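Local atomic coordinates of NADPH-ferredoxin reductase FprA (Mycobacterium tuberculosis, PDB entry 1LQT), a protein that uses FAD to pass electrons between NADPH and ferredoxin, and may in this way supply electrons to P450 systems. Residues I191-I196 with R266-F271; R149-G154 with V195-R200. All coordinates share one frame; numbering follows the deposited sequence.

Overall arrangement
Contacts 1 and 2 are neighbouring strand pairs of one six-stranded parallel sheet, and their centres lie about 7 Å apart. Strand 193-197 belongs to both, and its backbone bonds alternate: Val195 turns its N and O to strand 149-153 in contact 2, Ile196 its N and O to strand 265-270 in contact 1. Along the chain the order is 149-154, then 191-200, then 266-271, with helix 157-167 following the first strand and packing on one face of the sheet. A salt bridge from Glu193 OE2 to Arg149 NE ties the contacts together. At the C-terminal ends of strands 149-153 and 193-197 the dinucleotide is bound, which places contact 2 at the ligand and contact 1 one strand further across, toward edge strand 221-224.

Contact 1. Residues I191-I196 with R266-F271; sequences IQEVVI and RMVFRF
Glu193-Ile196 pairs in parallel register with Arg266-Phe269, the strand axes 4.7 Å apart at closest and their directions differing by 19°. Five backbone hydrogen bonds run from Arg266 N to Gln192 O at one end to Arg270 N to Ile196 O at the other, and at the centre Val268 N meets Val194 O at 2.8 Å.

Side chains divide between the two faces. On one, Glu193 and Arg266 lie side by side: Arg266 NE donates to Glu193 OE1 at 2.7 Å, with the oxygen only 7° out of the guanidinium plane. The Glu193 chain is extended, its CG anti to the backbone N, and this lays the carboxylate alongside the arginine chain, with OE1 at NE; Val268 CG2 packs against the same oxygen at 3.7 Å. Further along, Val195 CG1 touches the aliphatic Arg270 CG at 3.9 Å, while the arginine's polar end pairs with Glu311.

The other face is apolar. Ile196 CD1 sits over the face of the Phe269 ring, a CH-pi contact 4.1 Å from the centroid and 26° off the normal, and also meets Met267 CG at 3.9 Å. Ala163 of helix 157-167 closes over both Ile196 and Met267. A parallel sheet whose strand 149-153 leads through a glycine-rich turn into helix 157-167, with the dinucleotide at the C-terminal strand ends, is the Rossmann-type arrangement, consistent with the family.

Contact 2. Residues R149-G154 with V195-R200; sequences RAVVIG and VIVGRR. With ODP (4-oxo-nicotinamide-adenine dinucleotide phosphate), chain I.
Val151 CG1 and Val197 CG2 meet at 3.8 Å across two adjoining parallel strands of a Rossmann-type dinucleotide-binding fold, and Ile153 CD1 lies 3.9 Å from Val197 CB, the two side chains pointing the same way. Val195 shares this face, whereas Val152 and Ile196 turn to the other, where Ala159 and Ala163 of helix 157-167 pack on them.

Four backbone hydrogen bonds hold this register. They start at Val195 N to Ala150 O and end at Gly154 N to Val197 O, where the donor is tilted 33° from the carbonyl plane. Gly154 begins a sequence consistent with the GxGxxA turn of Rossmann folds, and its O lies 3.4 Å from Ile196 CG2. Within this turn Asn155 N, and at the start of helix 157-167 Val158 N, also bond to the ligand.

Past the strand ends the 4-oxo derivative of NADP is gripped directly. Ile153 CG2 touches adenine C2A at 3.6 Å. Arg199 CG stands between the backbone N and the carbonyl carbon (chi1 65°), and the chain beyond runs extended beside the adenine, bringing one guanidinium face over the base, with C5A above its centre. From that position NE donates to O1X and NH2 to O3X of the 2'-phosphate. Arg200 approaches the same phosphate edge-on. Its NH1 is held by Val302 O, which helps fix the group's rotation. Oxygen O1X therefore takes bonds from both arginines, Arg199 NE at 2.9 Å and Arg200 NE at 2.8 Å, while Arg200 NH2 reaches O2X at 2.8 Å.

Contact 1. Residues I191-I196 with R266-F271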
loop_
_atom_site.group_PDB
_atom_site.type_symbol
_atom_site.label_atom_id
_atom_site.label_comp_id
_atom_site.label_asym_id
_atom_site.label_seq_id
_atom_site.Cartn_x
_atom_site.Cartn_y
_atom_site.Cartn_z
ATOM N N ILE A 191 19.575 13.801 6.299
ATOM C CA ILE A 191 18.990 14.431 5.133
ATOM C C ILE A 191 18.567 15.855 5.465
ATOM O O ILE A 191 17.834 16.099 6.409
ATOM C CB ILE A 191 17.814 13.585 4.619
ATOM C CG1 ILE A 191 18.356 12.285 4.041
ATOM C CG2 ILE A 191 16.998 14.363 3.625
ATOM C CD1 ILE A 191 17.355 11.261 3.899
ATOM N N GLN A 192 19.042 16.783 4.654
ATOM C CA GLN A 192 18.717 18.198 4.821
ATOM C C GLN A 192 17.704 18.677 3.795
ATOM O O GLN A 192 17.091 19.689 3.996
ATOM C CB GLN A 192 19.990 19.043 4.709
ATOM C CG GLN A 192 21.042 18.717 5.777
ATOM C CD GLN A 192 20.628 19.104 7.174
ATOM O OE1 GLN A 192 19.701 19.909 7.384
ATOM N NE2 GLN A 192 21.321 18.536 8.155
ATOM N N GLU A 193 17.572 17.956 2.686
ATOM C CA GLU A 193 16.665 18.352 1.619
ATOM C C GLU A 193 16.121 17.113 0.932
ATOM O O GLU A 193 16.884 16.201 0.613
ATOM C CB GLU A 193 17.382 19.202 0.562
ATOM C CG GLU A 193 16.509 19.662 -0.581
ATOM C CD GLU A 193 17.207 20.658 -1.492
ATOM O OE1 GLU A 193 17.251 21.832 -1.134
ATOM O OE2 GLU A 193 17.726 20.256 -2.544
ATOM N N VAL A 194 14.814 17.099 0.723
ATOM C CA VAL A 194 14.173 16.124 -0.139
ATOM C C VAL A 194 13.583 16.885 -1.314
ATOM O O VAL A 194 12.853 17.837 -1.118
ATOM C CB VAL A 194 13.039 15.360 0.580
ATOM C CG1 VAL A 194 12.331 14.427 -0.379
ATOM C CG2 VAL A 194 13.576 14.570 1.758
ATOM N N VAL A 195 13.913 16.439 -2.505
ATOM C CA VAL A 195 13.353 17.013 -3.722
ATOM C C VAL A 195 12.344 16.017 -4.283
ATOM O O VAL A 195 12.678 14.883 -4.583
ATOM C CB VAL A 195 14.414 17.315 -4.782
ATOM C CG1 VAL A 195 13.781 18.041 -5.935
ATOM C CG2 VAL A 195 15.539 18.155 -4.169
ATOM N N ILE A 196 11.084 16.426 -4.349
ATOM C CA ILE A 196 9.972 15.632 -4.895
ATOM C C ILE A 196 9.810 16.048 -6.341
ATOM O O ILE A 196 9.541 17.206 -6.645
ATOM C CB ILE A 196 8.697 15.888 -4.119
ATOM C CG1 ILE A 196 8.882 15.516 -2.661
ATOM C CG2 ILE A 196 7.537 15.108 -4.742
ATOM C CD1 ILE A 196 7.742 15.871 -1.785
ATOM N N ARG A 266 14.581 21.171 4.107
ATOM C CA ARG A 266 13.781 21.612 2.957
ATOM C C ARG A 266 13.075 20.438 2.270
ATOM O O ARG A 266 13.708 19.446 1.981
ATOM C CB ARG A 266 14.685 22.289 1.915
ATOM C CG ARG A 266 15.274 23.620 2.350
ATOM C CD ARG A 266 16.501 24.038 1.524
ATOM N NE ARG A 266 16.291 24.081 0.075
ATOM C CZ ARG A 266 15.906 25.137 -0.625
ATOM N NH1 ARG A 266 15.606 26.257 -0.009
ATOM N NH2 ARG A 266 15.817 25.054 -1.948
ATOM N N MET A 267 11.799 20.640 1.952
ATOM C CA MET A 267 11.034 19.747 1.108
ATOM C C MET A 267 10.702 20.538 -0.140
ATOM O O MET A 267 9.871 21.428 -0.091
ATOM C CB MET A 267 9.771 19.282 1.811
ATOM C CG MET A 267 9.058 18.202 1.036
ATOM S SD MET A 267 7.495 17.701 1.787
ATOM C CE MET A 267 8.049 16.967 3.322
ATOM N N VAL A 268 11.366 20.217 -1.245
ATOM C CA VAL A 268 11.286 20.990 -2.480
ATOM C C VAL A 268 10.423 20.259 -3.497
ATOM O O VAL A 268 10.609 19.060 -3.717
ATOM C CB VAL A 268 12.709 21.157 -3.086
ATOM C CG1 VAL A 268 12.658 21.936 -4.380
ATOM C CG2 VAL A 268 13.665 21.805 -2.112
ATOM N N PHE A 269 9.495 20.971 -4.125
ATOM C CA PHE A 269 8.676 20.401 -5.198
ATOM C C PHE A 269 9.157 20.920 -6.543
ATOM O O PHE A 269 9.190 22.111 -6.781
ATOM C CB PHE A 269 7.205 20.772 -5.039
ATOM C CG PHE A 269 6.514 20.066 -3.888
ATOM C CD1 PHE A 269 6.676 20.504 -2.600
ATOM C CD2 PHE A 269 5.723 18.973 -4.113
ATOM C CE1 PHE A 269 6.051 19.870 -1.546
ATOM C CE2 PHE A 269 5.093 18.328 -3.077
ATOM C CZ PHE A 269 5.263 18.765 -1.793
ATOM N N ARG A 270 9.482 19.973 -7.423
ATOM C CA ARG A 270 9.838 20.246 -8.819
ATOM C C ARG A 270 8.844 19.503 -9.706
ATOM O O ARG A 270 8.660 18.313 -9.544
ATOM C CB ARG A 270 11.235 19.721 -9.104
ATOM C CG ARG A 270 12.347 20.550 -8.497
ATOM C CD ARG A 270 12.711 21.783 -9.274
ATOM N NE ARG A 270 13.115 21.509 -10.647
ATOM C CZ ARG A 270 14.326 21.127 -11.067
ATOM N NH1 ARG A 270 15.353 20.981 -10.252
ATOM N NH2 ARG A 270 14.526 20.949 -12.351
ATOM N N PHE A 271 8.178 20.212 -10.589
ATOM C CA PHE A 271 7.250 19.633 -11.525
ATOM C C PHE A 271 7.876 19.642 -12.919
ATOM O O PHE A 271 8.950 20.174 -13.146
ATOM C CB PHE A 271 5.917 20.363 -11.509
ATOM C CG PHE A 271 5.241 20.334 -10.168
ATOM C CD1 PHE A 271 4.387 19.296 -9.823
ATOM C CD2 PHE A 271 5.475 21.311 -9.234
ATOM C CE1 PHE A 271 3.765 19.269 -8.601
ATOM C CE2 PHE A 271 4.855 21.281 -8.009
ATOM C CZ PHE A 271 3.990 20.255 -7.686
#

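Contact 2. Residues R149-G154 with V195-R200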
loop_
_atom_site.group_PDB
_atom_site.type_symbol
_atom_site.label_atom_id
_atom_site.label_comp_id
_atom_site.label_asym_id
_atom_site.label_seq_id
_atom_site.Cartn_x
_atom_site.Cartn_y
_atom_site.Cartn_z
ATOM N N ARG A 149 21.114 15.004 0.604
ATOM C CA ARG A 149 19.966 15.176 -0.294
ATOM C C ARG A 149 19.375 13.832 -0.701
ATOM O O ARG A 149 20.092 12.920 -1.124
ATOM C CB ARG A 149 20.305 15.953 -1.566
ATOM C CG ARG A 149 19.089 16.168 -2.463
ATOM C CD ARG A 149 19.327 17.007 -3.703
ATOM N NE ARG A 149 19.602 18.404 -3.351
ATOM C CZ ARG A 149 20.798 19.004 -3.483
ATOM N NH1 ARG A 149 21.856 18.389 -3.985
ATOM N NH2 ARG A 149 20.932 20.258 -3.108
ATOM N N ALA A 150 18.054 13.759 -0.569
ATOM C CA ALA A 150 17.283 12.641 -1.099
ATOM C C ALA A 150 16.364 13.173 -2.203
ATOM O O ALA A 150 15.881 14.303 -2.132
ATOM C CB ALA A 150 16.465 11.998 -0.013
ATOM N N VAL A 151 16.106 12.330 -3.195
ATOM C CA VAL A 151 15.185 12.640 -4.284
ATOM C C VAL A 151 14.096 11.586 -4.274
ATOM O O VAL A 151 14.370 10.406 -4.215
ATOM C CB VAL A 151 15.937 12.659 -5.597
ATOM C CG1 VAL A 151 14.981 12.803 -6.764
ATOM C CG2 VAL A 151 16.952 13.811 -5.616
ATOM N N VAL A 152 12.857 12.057 -4.336
ATOM C CA VAL A 152 11.675 11.217 -4.415
ATOM C C VAL A 152 11.010 11.482 -5.746
ATOM O O VAL A 152 10.687 12.612 -6.080
ATOM C CB VAL A 152 10.702 11.501 -3.263
ATOM C CG1 VAL A 152 9.461 10.617 -3.395
ATOM C CG2 VAL A 152 11.360 11.272 -1.910
ATOM N N ILE A 153 10.815 10.428 -6.518
ATOM C CA ILE A 153 10.155 10.531 -7.827
ATOM C C ILE A 153 8.676 10.212 -7.663
ATOM O O ILE A 153 8.349 9.182 -7.099
ATOM C CB ILE A 153 10.770 9.580 -8.853
ATOM C CG1 ILE A 153 12.290 9.691 -8.918
ATOM C CG2 ILE A 153 10.116 9.792 -10.212
ATOM C CD1 ILE A 153 12.839 11.051 -9.249
ATOM N N GLY A 154 7.807 11.089 -8.152
ATOM C CA GLY A 154 6.386 10.855 -8.175
ATOM C C GLY A 154 5.601 11.943 -7.475
ATOM O O GLY A 154 6.132 12.681 -6.650
ATOM N N VAL A 195 13.913 16.439 -2.505
ATOM C CA VAL A 195 13.353 17.013 -3.722
ATOM C C VAL A 195 12.344 16.017 -4.283
ATOM O O VAL A 195 12.678 14.883 -4.583
ATOM C CB VAL A 195 14.414 17.315 -4.782
ATOM C CG1 VAL A 195 13.781 18.041 -5.935
ATOM C CG2 VAL A 195 15.539 18.155 -4.169
ATOM N N ILE A 196 11.084 16.426 -4.349
ATOM C CA ILE A 196 9.972 15.632 -4.895
ATOM C C ILE A 196 9.810 16.048 -6.341
ATOM O O ILE A 196 9.541 17.206 -6.645
ATOM C CB ILE A 196 8.697 15.888 -4.119
ATOM C CG1 ILE A 196 8.882 15.516 -2.661
ATOM C CG2 ILE A 196 7.537 15.108 -4.742
ATOM C CD1 ILE A 196 7.742 15.871 -1.785
ATOM N N VAL A 197 9.960 15.079 -7.232
ATOM C CA VAL A 197 10.084 15.326 -8.667
ATOM C C VAL A 197 8.896 14.697 -9.402
ATOM O O VAL A 197 8.771 13.468 -9.460
ATOM C CB VAL A 197 11.406 14.728 -9.183
ATOM C CG1 VAL A 197 11.609 15.044 -10.643
ATOM C CG2 VAL A 197 12.582 15.239 -8.371
ATOM N N GLY A 198 8.041 15.554 -9.959
ATOM C CA GLY A 198 6.858 15.161 -10.702
ATOM C C GLY A 198 7.071 15.347 -12.186
ATOM O O GLY A 198 7.502 16.401 -12.616
ATOM N N ARG A 199 6.679 14.352 -12.981
ATOM C CA ARG A 199 6.885 14.400 -14.419
ATOM C C ARG A 199 5.917 15.319 -15.134
ATOM O O ARG A 199 6.303 15.957 -16.130
ATOM C CB ARG A 199 6.902 13.001 -15.031
ATOM C CG ARG A 199 5.593 12.225 -14.950
ATOM C CD ARG A 199 5.663 10.952 -15.736
ATOM N NE ARG A 199 4.462 10.158 -15.535
ATOM C CZ ARG A 199 4.327 8.939 -16.017
ATOM N NH1 ARG A 199 5.296 8.403 -16.734
ATOM N NH2 ARG A 199 3.219 8.271 -15.799
ATOM N N ARG A 200 4.666 15.357 -14.675
ATOM C CA ARG A 200 3.678 16.284 -15.197
ATOM C C ARG A 200 3.629 17.509 -14.292
ATOM O O ARG A 200 4.566 17.776 -13.563
ATOM C CB ARG A 200 2.343 15.589 -15.463
ATOM C CG ARG A 200 2.461 14.506 -16.543
ATOM C CD ARG A 200 1.147 13.976 -17.037
ATOM N NE ARG A 200 0.449 13.246 -15.986
ATOM C CZ ARG A 200 -0.853 13.000 -15.992
ATOM N NH1 ARG A 200 -1.635 13.456 -16.959
ATOM N NH2 ARG A 200 -1.398 12.356 -14.981
HETATM O O1X ODP I . 2.070 11.466 -14.499
HETATM P P2B ODP I . 1.394 10.539 -13.535
HETATM O O2X ODP I . 0.091 11.070 -12.975
HETATM O O3X ODP I . 1.232 9.128 -14.077
HETATM O O2B ODP I . 2.442 10.473 -12.311
HETATM C C2B ODP I . 2.420 9.434 -11.336
HETATM C C3B ODP I . 1.878 9.832 -9.983
HETATM O O3B ODP I . 2.315 11.140 -9.646
HETATM C C1B ODP I . 3.815 9.049 -11.003
HETATM N N9A ODP I . 4.544 8.294 -11.990
HETATM C C8A ODP I . 4.221 7.081 -12.547
HETATM N N7A ODP I . 5.157 6.653 -13.373
HETATM C C5A ODP I . 6.143 7.611 -13.365
HETATM C C4A ODP I . 5.751 8.640 -12.506
HETATM N N3A ODP I . 6.483 9.749 -12.233
HETATM C C2A ODP I . 7.655 9.805 -12.889
HETATM N N1A ODP I . 8.123 8.844 -13.735
HETATM C C6A ODP I . 7.368 7.732 -13.981
HETATM N N6A ODP I . 7.906 6.789 -14.767
HETATM O O4B ODP I . 3.662 8.267 -9.832
HETATM C C4B ODP I . 2.589 8.835 -9.067
HETATM C C5B ODP I . 1.696 7.732 -8.581
HETATM O O5B ODP I . 0.763 8.297 -7.689
HETATM P PA ODP I . -0.480 7.422 -7.201
HETATM O O1A ODP I . -1.328 8.282 -6.379
HETATM O O2A ODP I . -1.104 6.707 -8.332
HETATM O O3 ODP I . 0.232 6.279 -6.343
HETATM P PN ODP I . 0.820 6.240 -4.825
HETATM O O1N ODP I . 1.441 7.533 -4.461
HETATM O O2N ODP I . 1.611 4.992 -4.801
HETATM O O5D ODP I . -0.479 6.104 -3.944
HETATM C C5D ODP I . -1.287 4.906 -4.075
HETATM C C4D ODP I . -2.668 5.200 -3.530
HETATM O O4D ODP I . -2.683 5.247 -2.108
HETATM C C1D ODP I . -3.265 6.481 -1.684
HETATM C C2D ODP I . -3.106 7.389 -2.830
HETATM O O2D ODP I . -3.823 8.569 -2.761
HETATM C C3D ODP I . -3.230 6.525 -4.029
HETATM O O3D ODP I . -4.601 6.400 -4.343
HETATM N N1N ODP I . -2.826 6.866 -0.389
HETATM C C2N ODP I . -3.663 7.735 0.348
HETATM C C3N ODP I . -3.120 8.427 1.378
HETATM C C7N ODP I . -4.115 9.367 2.074
HETATM N N7N ODP I . -3.627 10.068 3.065
HETATM O O7N ODP I . -5.287 9.407 1.638
HETATM C C4N ODP I . -1.766 8.367 1.741
HETATM O O99 ODP I . -1.244 9.065 2.664
HETATM C C5N ODP I . -0.915 7.475 0.942
HETATM C C6N ODP I . -1.472 6.749 -0.134
#